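Local coordinates for nodulation protein S (Bradyrhizobium sp., PDB 3OFJ), which probably transfers a methyl group from S-adenosylmethionine to a precursor during the synthesis of rhizobial Nod factors, at residues A[69-74]-A[94-99]; A[77-82]-A[100-105]; A[104-109]-A[134-139]; A[171-176]-A[198-203]. One frame throughout, in Å; residues are numbered along the deposited sequence.

In the fold
The four contacts are spread along the seven-stranded mixed sheet of a Rossmann-like methyltransferase, from edge strand 99-102 to strand 197-203. Contacts 1 and 2 share strand 73-79, and their segments alternate along the chain; their centres lie about 15 Å apart. Contact 1 sits where strands 73-79 and 99-102 begin, contact 2 where they end at the cofactor site. Contact 3 opens after contact 1 has closed, shares Thr104 and Asp105 with contact 2 and leads to helix 130-142. Ile137 of that helix packs on Val172, Ile175 and Leu176 of contact 4, the last along the chain. Contacts 1 and 4 lie about 26 Å apart, centre to centre. The S-adenosyl-L-homocysteine site draws on contacts 2 and 3.

Contact 1. Residues A[69-74]-A[94-99]; sequences LAPHCK and KRWSHI
His98 donates from NE2 to the backbone O of Ala70, over 2.8 Å and with an N-H...O angle of 155°. The oxygen lies close to the imidazole plane. Seen from the carbonyl, however, the donor stands above the plane, 51° out of it. Ala70 O has a second donor, Cys73 N of its own 3-10 turn, on the opposite face. Two bonds therefore grip this oxygen. CG of His98 sits between the backbone N and the carbonyl carbon (chi1 67°), which turns the ring toward the 70-74 corner. There CD2 lies 3.2 Å from Lys74 O.

The apolar part centres on Trp96. Ala70 CB makes a CH-pi contact over one face of the indole, 4.1 Å from the centroid of the six-membered ring. Pro71 CG reaches CZ2 of Trp96 at 3.4 Å, the two side chains meeting at a slant. Ile99 CD1 touches Ala70 CB at 3.7 Å. CG of Arg95 covers the other face of the indole.

A leucine in place of His98 would probably leave Ala70 O with Cys73 N alone and the turn without its hydrogen bond to the 94-99 segment. Backbone bonds pair His72 and Lys74 with Val52, and His98 with Leu76. The chemistry implies a join of mixed kind at the start of two parallel strands: one imidazole bond beside an indole packed on Ala70 and Pro71.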
loop_
_atom_site.group_PDB
_atom_site.type_symbol
_atom_site.label_atom_id
_atom_site.label_comp_id
_atom_site.label_asym_id
_atom_site.label_seq_id
_atom_site.Cartn_x
_atom_site.Cartn_y
_atom_site.Cartn_z
ATOM N N LEU A 69 -3.818 10.735 -2.742
ATOM C CA LEU A 69 -4.394 9.748 -3.693
ATOM C C LEU A 69 -5.853 10.039 -3.995
ATOM O O LEU A 69 -6.272 9.977 -5.163
ATOM C CB LEU A 69 -4.278 8.368 -3.099
ATOM C CG LEU A 69 -4.388 7.105 -3.924
ATOM C CD1 LEU A 69 -3.390 7.014 -5.093
ATOM C CD2 LEU A 69 -4.282 5.883 -2.998
ATOM N N ALA A 70 -6.654 10.383 -2.974
ATOM C CA ALA A 70 -8.105 10.547 -3.237
ATOM C C ALA A 70 -8.386 11.294 -4.538
ATOM O O ALA A 70 -9.149 10.771 -5.365
ATOM C CB ALA A 70 -8.841 11.214 -2.087
ATOM N N PRO A 71 -7.735 12.474 -4.765
ATOM C CA PRO A 71 -8.142 13.287 -5.925
ATOM C C PRO A 71 -7.973 12.588 -7.286
ATOM O O PRO A 71 -8.543 13.054 -8.242
ATOM C CB PRO A 71 -7.247 14.542 -5.814
ATOM C CG PRO A 71 -6.816 14.548 -4.372
ATOM C CD PRO A 71 -6.577 13.100 -4.097
ATOM N N HIS A 72 -7.216 11.489 -7.353
ATOM C CA HIS A 72 -6.905 10.809 -8.618
ATOM C C HIS A 72 -7.628 9.479 -8.843
ATOM O O HIS A 72 -7.353 8.767 -9.818
ATOM C CB HIS A 72 -5.425 10.627 -8.691
ATOM C CG HIS A 72 -4.675 11.914 -8.467
ATOM N ND1 HIS A 72 -4.632 12.929 -9.399
ATOM C CD2 HIS A 72 -3.980 12.361 -7.408
ATOM C CE1 HIS A 72 -3.928 13.934 -8.930
ATOM N NE2 HIS A 72 -3.505 13.607 -7.728
ATOM N N CYS A 73 -8.589 9.199 -7.953
ATOM C CA CYS A 73 -9.369 7.985 -7.906
ATOM C C CYS A 73 -10.814 8.357 -8.099
ATOM O O CYS A 73 -11.328 9.280 -7.472
ATOM C CB CYS A 73 -9.261 7.404 -6.512
ATOM S SG CYS A 73 -7.631 6.765 -6.172
ATOM N N LYS A 74 -11.490 7.634 -8.954
ATOM C CA LYS A 74 -12.879 7.883 -9.090
ATOM C C LYS A 74 -13.551 7.351 -7.817
ATOM O O LYS A 74 -14.369 8.044 -7.242
ATOM C CB LYS A 74 -13.392 7.257 -10.400
ATOM C CG LYS A 74 -14.833 7.597 -10.761
ATOM C CD LYS A 74 -14.973 7.808 -12.296
ATOM C CE LYS A 74 -15.310 6.507 -13.043
ATOM N NZ LYS A 74 -16.436 5.794 -12.374
ATOM N N LYS A 94 -12.196 14.469 4.866
ATOM C CA LYS A 94 -13.674 14.774 4.872
ATOM C C LYS A 94 -14.212 15.351 3.556
ATOM O O LYS A 94 -15.358 15.066 3.164
ATOM C CB LYS A 94 -14.091 15.759 6.014
ATOM N N ARG A 95 -13.376 16.169 2.909
ATOM C CA ARG A 95 -13.763 17.002 1.761
ATOM C C ARG A 95 -14.190 16.195 0.512
ATOM O O ARG A 95 -14.934 16.728 -0.320
ATOM C CB ARG A 95 -12.642 18.006 1.409
ATOM C CG ARG A 95 -11.922 17.713 0.114
ATOM C CD ARG A 95 -10.734 18.623 -0.105
ATOM N NE ARG A 95 -10.840 19.181 -1.450
ATOM C CZ ARG A 95 -9.820 19.675 -2.154
ATOM N NH1 ARG A 95 -8.599 19.658 -1.656
ATOM N NH2 ARG A 95 -10.017 20.179 -3.367
ATOM N N TRP A 96 -13.733 14.939 0.397
ATOM C CA TRP A 96 -14.017 14.076 -0.755
ATOM C C TRP A 96 -15.089 13.057 -0.370
ATOM O O TRP A 96 -15.071 12.548 0.741
ATOM C CB TRP A 96 -12.734 13.338 -1.228
ATOM C CG TRP A 96 -11.628 14.258 -1.788
ATOM C CD1 TRP A 96 -11.615 14.934 -3.025
ATOM C CD2 TRP A 96 -10.369 14.558 -1.159
ATOM N NE1 TRP A 96 -10.423 15.624 -3.154
ATOM C CE2 TRP A 96 -9.656 15.426 -2.025
ATOM C CE3 TRP A 96 -9.795 14.210 0.073
ATOM C CZ2 TRP A 96 -8.368 15.945 -1.692
ATOM C CZ3 TRP A 96 -8.519 14.743 0.411
ATOM C CH2 TRP A 96 -7.817 15.597 -0.473
ATOM N N SER A 97 -15.998 12.738 -1.285
ATOM C CA SER A 97 -17.168 11.897 -0.958
ATOM C C SER A 97 -17.141 10.539 -1.585
ATOM O O SER A 97 -18.113 9.815 -1.452
ATOM C CB SER A 97 -18.469 12.572 -1.359
ATOM O OG SER A 97 -18.391 12.958 -2.712
ATOM N N HIS A 98 -16.029 10.221 -2.261
ATOM C CA HIS A 98 -15.829 8.965 -2.965
ATOM C C HIS A 98 -14.853 8.032 -2.220
ATOM O O HIS A 98 -14.377 7.047 -2.789
ATOM C CB HIS A 98 -15.317 9.246 -4.371
ATOM C CG HIS A 98 -13.939 9.832 -4.402
ATOM N ND1 HIS A 98 -13.674 11.132 -4.040
ATOM C CD2 HIS A 98 -12.742 9.292 -4.757
ATOM C CE1 HIS A 98 -12.372 11.365 -4.149
ATOM N NE2 HIS A 98 -11.787 10.276 -4.615
ATOM N N ILE A 99 -14.584 8.310 -0.941
ATOM C CA ILE A 99 -13.701 7.447 -0.130
ATOM C C ILE A 99 -14.560 6.684 0.835
ATOM O O ILE A 99 -15.476 7.224 1.471
ATOM C CB ILE A 99 -12.648 8.245 0.759
ATOM C CG1 ILE A 99 -11.829 9.177 -0.095
ATOM C CG2 ILE A 99 -11.735 7.275 1.436
ATOM C CD1 ILE A 99 -11.105 10.231 0.661
#

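Contact 2. Residues A[77-82]-A[100-105]; sequences TVIDVM and SWAATD
Val78 holds CG1 anti to its backbone N (chi1 -178°), and Trp101 turns CG anti to its carbonyl carbon (chi1 -56°). These torsions set the two side chains alongside each other, pointing the same way. Val78 CG1 comes within 3.8 Å of Trp101 CZ3, and Val78 CG2 lies over one face of the ring. On the other face of the sheet Ile79 CG2 touches Ala102 CB at 3.7 Å. Thr77 OG1 and Ser100 OG are neighbours there at 3.5 Å.

Strands 77-79 and 100-102 run parallel, with axes 4.7 Å apart and an angle of 23° between them. Val78 N bonds to Ser100 O, Ala102 N to Val78 O, and Asp80 N to Ala102 O (3.0 Å). Helix 83-92 connects them in a beta-alpha-beta crossover of the Rossmann-like fold, and its Ile86 and Ala89 pack on Trp101. Without the indole, as with an alanine here, a gap is likely to open between Val78 and helix 83-92.

Past the strand ends, Asp80 and Asp105 bind S-adenosyl-L-homocysteine. Asp80 OD1 accepts from Met82 N at 3.0 Å, forming an Asx turn, while OD2 is held by Cys60 N. Val81 CG1 reaches Asp105 CB at 3.7 Å, and Tyr126 packs against both residues.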
loop_
_atom_site.group_PDB
_atom_site.type_symbol
_atom_site.label_atom_id
_atom_site.label_comp_id
_atom_site.label_asym_id
_atom_site.label_seq_id
_atom_site.Cartn_x
_atom_site.Cartn_y
_atom_site.Cartn_z
ATOM N N THR A 77 -11.104 3.110 -1.695
ATOM C CA THR A 77 -11.415 2.326 -0.494
ATOM C C THR A 77 -10.139 2.134 0.279
ATOM O O THR A 77 -9.100 1.800 -0.308
ATOM C CB THR A 77 -11.892 0.956 -0.854
ATOM O OG1 THR A 77 -13.091 1.071 -1.638
ATOM C CG2 THR A 77 -12.208 0.127 0.430
ATOM N N VAL A 78 -10.204 2.351 1.591
ATOM C CA VAL A 78 -9.036 2.290 2.441
ATOM C C VAL A 78 -9.263 1.313 3.572
ATOM O O VAL A 78 -10.245 1.391 4.292
ATOM C CB VAL A 78 -8.741 3.651 3.017
ATOM C CG1 VAL A 78 -7.503 3.601 3.866
ATOM C CG2 VAL A 78 -8.605 4.631 1.887
ATOM N N ILE A 79 -8.341 0.395 3.759
ATOM C CA ILE A 79 -8.538 -0.619 4.805
ATOM C C ILE A 79 -7.437 -0.528 5.904
ATOM O O ILE A 79 -6.246 -0.289 5.595
ATOM C CB ILE A 79 -8.773 -2.061 4.221
ATOM C CG1 ILE A 79 -7.577 -2.622 3.471
ATOM C CG2 ILE A 79 -9.954 -2.109 3.249
ATOM C CD1 ILE A 79 -7.735 -4.174 3.243
ATOM N N ASP A 80 -7.864 -0.679 7.178
ATOM C CA ASP A 80 -7.029 -0.478 8.332
ATOM C C ASP A 80 -7.546 -1.231 9.524
ATOM O O ASP A 80 -8.670 -0.963 9.990
ATOM C CB ASP A 80 -7.003 0.978 8.741
ATOM C CG ASP A 80 -5.715 1.328 9.461
ATOM O OD1 ASP A 80 -5.591 1.081 10.706
ATOM O OD2 ASP A 80 -4.800 1.819 8.750
ATOM N N VAL A 81 -6.693 -2.117 10.067
ATOM C CA VAL A 81 -7.043 -2.937 11.217
ATOM C C VAL A 81 -7.530 -2.079 12.368
ATOM O O VAL A 81 -8.344 -2.546 13.162
ATOM C CB VAL A 81 -5.844 -3.802 11.737
ATOM C CG1 VAL A 81 -6.103 -5.333 11.586
ATOM C CG2 VAL A 81 -4.536 -3.356 11.106
ATOM N N MET A 82 -7.026 -0.840 12.471
ATOM C CA MET A 82 -7.251 0.027 13.678
ATOM C C MET A 82 -8.335 1.107 13.467
ATOM O O MET A 82 -8.117 2.067 12.723
ATOM C CB MET A 82 -5.938 0.659 14.209
ATOM C CG MET A 82 -4.887 -0.324 14.736
ATOM S SD MET A 82 -5.432 -1.438 16.082
ATOM C CE MET A 82 -5.497 -3.079 15.326
ATOM N N SER A 100 -14.256 5.418 0.965
ATOM C CA SER A 100 -14.826 4.675 2.029
ATOM C C SER A 100 -13.733 3.910 2.792
ATOM O O SER A 100 -12.625 3.670 2.296
ATOM C CB SER A 100 -15.809 3.746 1.437
ATOM O OG SER A 100 -15.096 2.842 0.659
ATOM N N TRP A 101 -14.073 3.521 4.011
ATOM C CA TRP A 101 -13.118 3.014 4.972
ATOM C C TRP A 101 -13.584 1.661 5.475
ATOM O O TRP A 101 -14.772 1.471 5.676
ATOM C CB TRP A 101 -13.024 4.022 6.121
ATOM C CG TRP A 101 -12.652 5.426 5.597
ATOM C CD1 TRP A 101 -13.508 6.353 5.040
ATOM C CD2 TRP A 101 -11.336 6.042 5.579
ATOM N NE1 TRP A 101 -12.808 7.498 4.697
ATOM C CE2 TRP A 101 -11.475 7.320 5.001
ATOM C CE3 TRP A 101 -10.069 5.630 5.979
ATOM C CZ2 TRP A 101 -10.388 8.188 4.833
ATOM C CZ3 TRP A 101 -8.984 6.494 5.788
ATOM C CH2 TRP A 101 -9.148 7.756 5.242
ATOM N N ALA A 102 -12.671 0.717 5.682
ATOM C CA ALA A 102 -13.057 -0.551 6.290
ATOM C C ALA A 102 -12.106 -0.882 7.432
ATOM O O ALA A 102 -10.895 -0.843 7.214
ATOM C CB ALA A 102 -13.087 -1.681 5.239
ATOM N N ALA A 103 -12.657 -1.166 8.631
ATOM C CA ALA A 103 -11.887 -1.586 9.796
ATOM C C ALA A 103 -11.640 -3.066 9.773
ATOM O O ALA A 103 -12.321 -3.822 10.472
ATOM C CB ALA A 103 -12.586 -1.232 11.094
ATOM N N THR A 104 -10.666 -3.489 8.987
ATOM C CA THR A 104 -10.467 -4.915 8.766
ATOM C C THR A 104 -9.085 -5.022 8.177
ATOM O O THR A 104 -8.502 -4.013 7.854
ATOM C CB THR A 104 -11.527 -5.542 7.792
ATOM O OG1 THR A 104 -11.331 -6.953 7.740
ATOM C CG2 THR A 104 -11.386 -5.037 6.356
ATOM N N ASP A 105 -8.583 -6.232 8.015
ATOM C CA ASP A 105 -7.245 -6.474 7.521
ATOM C C ASP A 105 -7.353 -7.154 6.167
ATOM O O ASP A 105 -8.409 -7.630 5.798
ATOM C CB ASP A 105 -6.479 -7.372 8.516
ATOM C CG ASP A 105 -7.254 -8.606 8.889
ATOM O OD1 ASP A 105 -7.793 -8.652 10.026
ATOM O OD2 ASP A 105 -7.398 -9.502 8.019
#

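Contact 3. Residues A[104-109]-A[134-139]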
loop_
_atom_site.group_PDB
_atom_site.type_symbol
_atom_site.label_atom_id
_atom_site.label_comp_id
_atom_site.label_asym_id
_atom_site.label_seq_id
_atom_site.Cartn_x
_atom_site.Cartn_y
_atom_site.Cartn_z
ATOM N N THR A 104 -10.666 -3.489 8.987
ATOM C CA THR A 104 -10.467 -4.915 8.766
ATOM C C THR A 104 -9.085 -5.022 8.177
ATOM O O THR A 104 -8.502 -4.013 7.854
ATOM C CB THR A 104 -11.527 -5.542 7.792
ATOM O OG1 THR A 104 -11.331 -6.953 7.740
ATOM C CG2 THR A 104 -11.386 -5.037 6.356
ATOM N N ASP A 105 -8.583 -6.232 8.015
ATOM C CA ASP A 105 -7.245 -6.474 7.521
ATOM C C ASP A 105 -7.353 -7.154 6.167
ATOM O O ASP A 105 -8.409 -7.630 5.798
ATOM C CB ASP A 105 -6.479 -7.372 8.516
ATOM C CG ASP A 105 -7.254 -8.606 8.889
ATOM O OD1 ASP A 105 -7.793 -8.652 10.026
ATOM O OD2 ASP A 105 -7.398 -9.502 8.019
ATOM N N ILE A 106 -6.242 -7.266 5.466
ATOM C CA ILE A 106 -6.223 -7.885 4.151
ATOM C C ILE A 106 -6.386 -9.428 4.141
ATOM O O ILE A 106 -6.520 -10.033 3.063
ATOM C CB ILE A 106 -4.961 -7.455 3.396
ATOM C CG1 ILE A 106 -5.055 -7.785 1.909
ATOM C CG2 ILE A 106 -3.711 -8.011 4.082
ATOM C CD1 ILE A 106 -6.297 -7.247 1.217
ATOM N N LEU A 107 -6.386 -10.075 5.295
ATOM C CA LEU A 107 -6.683 -11.508 5.313
ATOM C C LEU A 107 -8.191 -11.669 5.274
ATOM O O LEU A 107 -8.731 -12.507 4.548
ATOM C CB LEU A 107 -6.106 -12.207 6.557
ATOM C CG LEU A 107 -4.594 -12.130 6.840
ATOM C CD1 LEU A 107 -4.229 -12.693 8.233
ATOM C CD2 LEU A 107 -3.857 -12.886 5.775
ATOM N N GLN A 108 -8.880 -10.844 6.051
ATOM C CA GLN A 108 -10.313 -11.012 6.230
ATOM C C GLN A 108 -11.127 -10.299 5.165
ATOM O O GLN A 108 -12.277 -10.606 5.000
ATOM C CB GLN A 108 -10.732 -10.485 7.599
ATOM C CG GLN A 108 -10.343 -11.338 8.795
ATOM C CD GLN A 108 -11.269 -11.089 10.002
ATOM O OE1 GLN A 108 -10.930 -11.446 11.137
ATOM N NE2 GLN A 108 -12.449 -10.477 9.756
ATOM N N PHE A 109 -10.562 -9.328 4.472
ATOM C CA PHE A 109 -11.321 -8.498 3.573
ATOM C C PHE A 109 -11.529 -9.105 2.175
ATOM O O PHE A 109 -10.625 -9.765 1.611
ATOM C CB PHE A 109 -10.539 -7.181 3.448
ATOM C CG PHE A 109 -11.122 -6.173 2.473
ATOM C CD1 PHE A 109 -12.267 -5.437 2.790
ATOM C CD2 PHE A 109 -10.509 -5.945 1.251
ATOM C CE1 PHE A 109 -12.811 -4.487 1.880
ATOM C CE2 PHE A 109 -11.027 -4.999 0.331
ATOM C CZ PHE A 109 -12.173 -4.261 0.639
ATOM N N ARG A 134 1.702 -15.036 2.667
ATOM C CA ARG A 134 1.383 -15.636 1.377
ATOM C C ARG A 134 -0.090 -15.440 1.049
ATOM O O ARG A 134 -0.413 -14.991 -0.044
ATOM C CB ARG A 134 1.824 -17.122 1.325
ATOM C CG ARG A 134 3.281 -17.320 1.801
ATOM C CD ARG A 134 3.925 -18.754 1.581
ATOM N NE ARG A 134 4.984 -18.650 0.571
ATOM C CZ ARG A 134 4.770 -18.470 -0.737
ATOM N NH1 ARG A 134 3.515 -18.412 -1.237
ATOM N NH2 ARG A 134 5.819 -18.343 -1.556
ATOM N N THR A 135 -0.966 -15.771 2.007
ATOM C CA THR A 135 -2.421 -15.557 1.910
ATOM C C THR A 135 -2.786 -14.086 1.573
ATOM O O THR A 135 -3.664 -13.870 0.744
ATOM C CB THR A 135 -3.074 -15.910 3.266
ATOM O OG1 THR A 135 -2.830 -17.270 3.593
ATOM C CG2 THR A 135 -4.551 -15.642 3.292
ATOM N N ALA A 136 -2.126 -13.101 2.230
ATOM C CA ALA A 136 -2.459 -11.662 2.123
ATOM C C ALA A 136 -2.207 -11.254 0.731
ATOM O O ALA A 136 -2.985 -10.499 0.135
ATOM C CB ALA A 136 -1.568 -10.798 3.047
ATOM N N ILE A 137 -1.065 -11.745 0.239
ATOM C CA ILE A 137 -0.632 -11.508 -1.134
ATOM C C ILE A 137 -1.625 -12.071 -2.173
ATOM O O ILE A 137 -1.996 -11.320 -3.078
ATOM C CB ILE A 137 0.852 -11.844 -1.347
ATOM C CG1 ILE A 137 1.664 -10.887 -0.487
ATOM C CG2 ILE A 137 1.248 -11.606 -2.767
ATOM C CD1 ILE A 137 3.147 -10.897 -0.720
ATOM N N ASP A 138 -2.075 -13.330 -2.002
ATOM C CA ASP A 138 -3.146 -13.919 -2.815
ATOM C C ASP A 138 -4.422 -13.076 -2.843
ATOM O O ASP A 138 -5.072 -12.933 -3.897
ATOM C CB ASP A 138 -3.578 -15.296 -2.300
ATOM C CG ASP A 138 -2.544 -16.388 -2.513
ATOM O OD1 ASP A 138 -1.364 -16.123 -2.936
ATOM O OD2 ASP A 138 -2.945 -17.551 -2.221
ATOM N N ASN A 139 -4.828 -12.570 -1.680
ATOM C CA ASN A 139 -6.026 -11.767 -1.664
ATOM C C ASN A 139 -5.822 -10.522 -2.520
ATOM O O ASN A 139 -6.677 -10.216 -3.332
ATOM C CB ASN A 139 -6.510 -11.468 -0.256
ATOM C CG ASN A 139 -6.719 -12.740 0.562
ATOM O OD1 ASN A 139 -6.988 -12.666 1.769
ATOM N ND2 ASN A 139 -6.588 -13.926 -0.087
#
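Leu107 and Ala136 bring the two backbones nearest, with CA atoms 5.3 Å apart, where the loop 104-109 makes a helix-like bend at 106-108 beside helix 130-142. Ile106 lays CG2 on Ala136 CB at 3.7 Å. This methyl lies between the backbone N and the carbonyl carbon, because CG1 takes the place anti to the N (chi1 -166°). Leu107 reaches in with one branch, CD2. It touches Thr135 CG2 at 3.8 Å and Ala136 CB at 4.1 Å, and the Leu107 and Thr135 side chains cross at about a right angle. The hydroxyl of Thr135 is turned to its own helix and bonds to Thr131 O.

The bend is an Asx motif in the loop that follows strand 99-102 of the Rossmann-like sheet. Asp105 OD2 accepts from Gln108 N at 2.8 Å, met nearly in line with the C-O bond, and weakly from Leu107 N. Asp105 and Ile106 both belong to the S-adenosyl-L-homocysteine site, so two binding residues stand side by side where the bend begins. Asn139 follows one helical turn after Ala136, its CB 3.6 Å from Ile106 O. Ile106 also packs on Met140 of the same helix and on Ile79 at the end of strand 73-79.

Contact 4. Residues A[171-176]-A[198-203]; sequences TVITIL and LLARFR
Ile173 and Leu176, one turn apart on helix 169-179, meet Leu198, Ala200 and Phe202 on one face of strand 197-203. The contact is wholly apolar.

Phe202 sends its ring toward the helix with CG anti to the carbonyl carbon (chi1 -61°). The ring stands nearly square to the CA-CB-CG plane. Leu176 lies over one face. Its CB makes a CH-pi contact 4.1 Å from the ring centroid and only 12° off the normal. The same side chain bends on to place CD1 3.9 Å from Phe202 CE2. Ile173 comes to the edge instead: CG1 lies near the ring plane, 3.9 Å from CZ, and CG2 is close to the same atom. Phe202 is thus fitted on a face and at its far edge by two side chains that each cross it at about a right angle.

The outer end of Ile173 serves the other two strand residues. Its chain runs out to CD1. There it meets Leu198 tip to tip, 3.8 Å from CG, and CD1 also touches Ala200 CB at 3.9 Å.

The helix and strand segments run almost parallel, 9° apart in direction and with axes 10.2 Å from each other. Phe152 of the adjacent strand 148-155 packs on Val172 and Ile173. Arg185 of edge strand 181-187 touches Ile173 and Leu198. Val172 and Ile175 turn to helix 130-142, so helix 169-179 lies against both that helix and the antiparallel end of the sheet.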
loop_
_atom_site.group_PDB
_atom_site.type_symbol
_atom_site.label_atom_id
_atom_site.label_comp_id
_atom_site.label_asym_id
_atom_site.label_seq_id
_atom_site.Cartn_x
_atom_site.Cartn_y
_atom_site.Cartn_z
ATOM N N THR A 171 11.322 -9.941 0.610
ATOM C CA THR A 171 10.563 -11.186 0.719
ATOM C C THR A 171 9.197 -11.035 0.084
ATOM O O THR A 171 8.769 -11.884 -0.685
ATOM C CB THR A 171 10.387 -11.642 2.177
ATOM O OG1 THR A 171 11.635 -11.513 2.868
ATOM C CG2 THR A 171 9.937 -13.107 2.224
ATOM N N VAL A 172 8.515 -9.950 0.415
ATOM C CA VAL A 172 7.227 -9.628 -0.208
ATOM C C VAL A 172 7.389 -9.447 -1.714
ATOM O O VAL A 172 6.546 -9.885 -2.493
ATOM C CB VAL A 172 6.565 -8.385 0.436
ATOM C CG1 VAL A 172 5.245 -8.094 -0.208
ATOM C CG2 VAL A 172 6.326 -8.626 1.898
ATOM N N ILE A 173 8.492 -8.843 -2.129
ATOM C CA ILE A 173 8.679 -8.584 -3.541
ATOM C C ILE A 173 8.990 -9.866 -4.277
ATOM O O ILE A 173 8.751 -9.964 -5.466
ATOM C CB ILE A 173 9.719 -7.480 -3.835
ATOM C CG1 ILE A 173 9.033 -6.104 -3.798
ATOM C CG2 ILE A 173 10.299 -7.675 -5.218
ATOM C CD1 ILE A 173 9.923 -4.929 -3.358
ATOM N N THR A 174 9.505 -10.855 -3.566
ATOM C CA THR A 174 9.772 -12.163 -4.183
ATOM C C THR A 174 8.463 -12.921 -4.451
ATOM O O THR A 174 8.298 -13.560 -5.503
ATOM C CB THR A 174 10.720 -12.999 -3.307
ATOM O OG1 THR A 174 11.851 -12.186 -2.965
ATOM C CG2 THR A 174 11.163 -14.267 -4.040
ATOM N N ILE A 175 7.539 -12.813 -3.495
ATOM C CA ILE A 175 6.256 -13.468 -3.586
ATOM C C ILE A 175 5.391 -12.764 -4.614
ATOM O O ILE A 175 4.701 -13.422 -5.384
ATOM C CB ILE A 175 5.535 -13.481 -2.232
ATOM C CG1 ILE A 175 6.324 -14.299 -1.209
ATOM C CG2 ILE A 175 4.075 -13.991 -2.385
ATOM C CD1 ILE A 175 5.989 -13.930 0.209
ATOM N N LEU A 176 5.427 -11.430 -4.638
ATOM C CA LEU A 176 4.548 -10.691 -5.546
ATOM C C LEU A 176 4.914 -11.020 -6.991
ATOM O O LEU A 176 4.050 -11.239 -7.813
ATOM C CB LEU A 176 4.568 -9.175 -5.255
ATOM C CG LEU A 176 3.682 -8.565 -4.152
ATOM C CD1 LEU A 176 4.260 -7.216 -3.657
ATOM C CD2 LEU A 176 2.175 -8.403 -4.582
ATOM N N LEU A 198 12.039 0.421 0.113
ATOM C CA LEU A 198 12.021 0.040 -1.261
ATOM C C LEU A 198 10.586 -0.039 -1.768
ATOM O O LEU A 198 9.714 -0.581 -1.089
ATOM C CB LEU A 198 12.723 -1.290 -1.386
ATOM C CG LEU A 198 12.412 -2.208 -2.567
ATOM C CD1 LEU A 198 12.525 -1.542 -3.944
ATOM C CD2 LEU A 198 13.308 -3.474 -2.443
ATOM N N LEU A 199 10.349 0.499 -2.958
ATOM C CA LEU A 199 9.018 0.544 -3.532
ATOM C C LEU A 199 9.073 -0.145 -4.869
ATOM O O LEU A 199 10.020 -0.006 -5.573
ATOM C CB LEU A 199 8.523 2.012 -3.701
ATOM C CG LEU A 199 9.045 3.080 -2.725
ATOM C CD1 LEU A 199 8.456 4.355 -3.076
ATOM C CD2 LEU A 199 8.764 2.784 -1.241
ATOM N N ALA A 200 8.044 -0.866 -5.238
ATOM C CA ALA A 200 8.047 -1.521 -6.531
ATOM C C ALA A 200 6.639 -1.474 -7.077
ATOM O O ALA A 200 5.687 -1.374 -6.313
ATOM C CB ALA A 200 8.487 -2.972 -6.384
ATOM N N ARG A 201 6.496 -1.574 -8.388
ATOM C CA ARG A 201 5.215 -1.426 -8.987
ATOM C C ARG A 201 5.049 -2.603 -9.891
ATOM O O ARG A 201 5.874 -2.841 -10.746
ATOM C CB ARG A 201 5.119 -0.095 -9.716
ATOM C CG ARG A 201 4.051 -0.002 -10.790
ATOM C CD ARG A 201 3.736 1.429 -11.039
ATOM N NE ARG A 201 2.556 1.546 -11.877
ATOM C CZ ARG A 201 2.600 1.643 -13.206
ATOM N NH1 ARG A 201 3.773 1.662 -13.841
ATOM N NH2 ARG A 201 1.466 1.727 -13.897
ATOM N N PHE A 202 3.958 -3.338 -9.675
ATOM C CA PHE A 202 3.645 -4.542 -10.403
ATOM C C PHE A 202 2.390 -4.290 -11.225
ATOM O O PHE A 202 1.511 -3.496 -10.819
ATOM C CB PHE A 202 3.439 -5.704 -9.411
ATOM C CG PHE A 202 4.664 -6.008 -8.588
ATOM C CD1 PHE A 202 5.565 -6.959 -8.995
ATOM C CD2 PHE A 202 4.928 -5.319 -7.430
ATOM C CE1 PHE A 202 6.716 -7.208 -8.258
ATOM C CE2 PHE A 202 6.079 -5.569 -6.686
ATOM C CZ PHE A 202 6.971 -6.508 -7.102
ATOM N N ARG A 203 2.323 -4.958 -12.379
ATOM C CA ARG A 203 1.129 -5.017 -13.227
ATOM C C ARG A 203 0.491 -6.383 -13.060
ATOM O O ARG A 203 1.187 -7.393 -12.878
ATOM C CB ARG A 203 1.546 -4.854 -14.684
ATOM C CG ARG A 203 0.460 -4.829 -15.763
ATOM C CD ARG A 203 1.097 -4.358 -17.135
ATOM N NE ARG A 203 2.030 -3.220 -16.954
ATOM C CZ ARG A 203 1.762 -1.925 -17.206
ATOM N NH1 ARG A 203 0.582 -1.552 -17.723
ATOM N NH2 ARG A 203 2.686 -0.990 -16.947
#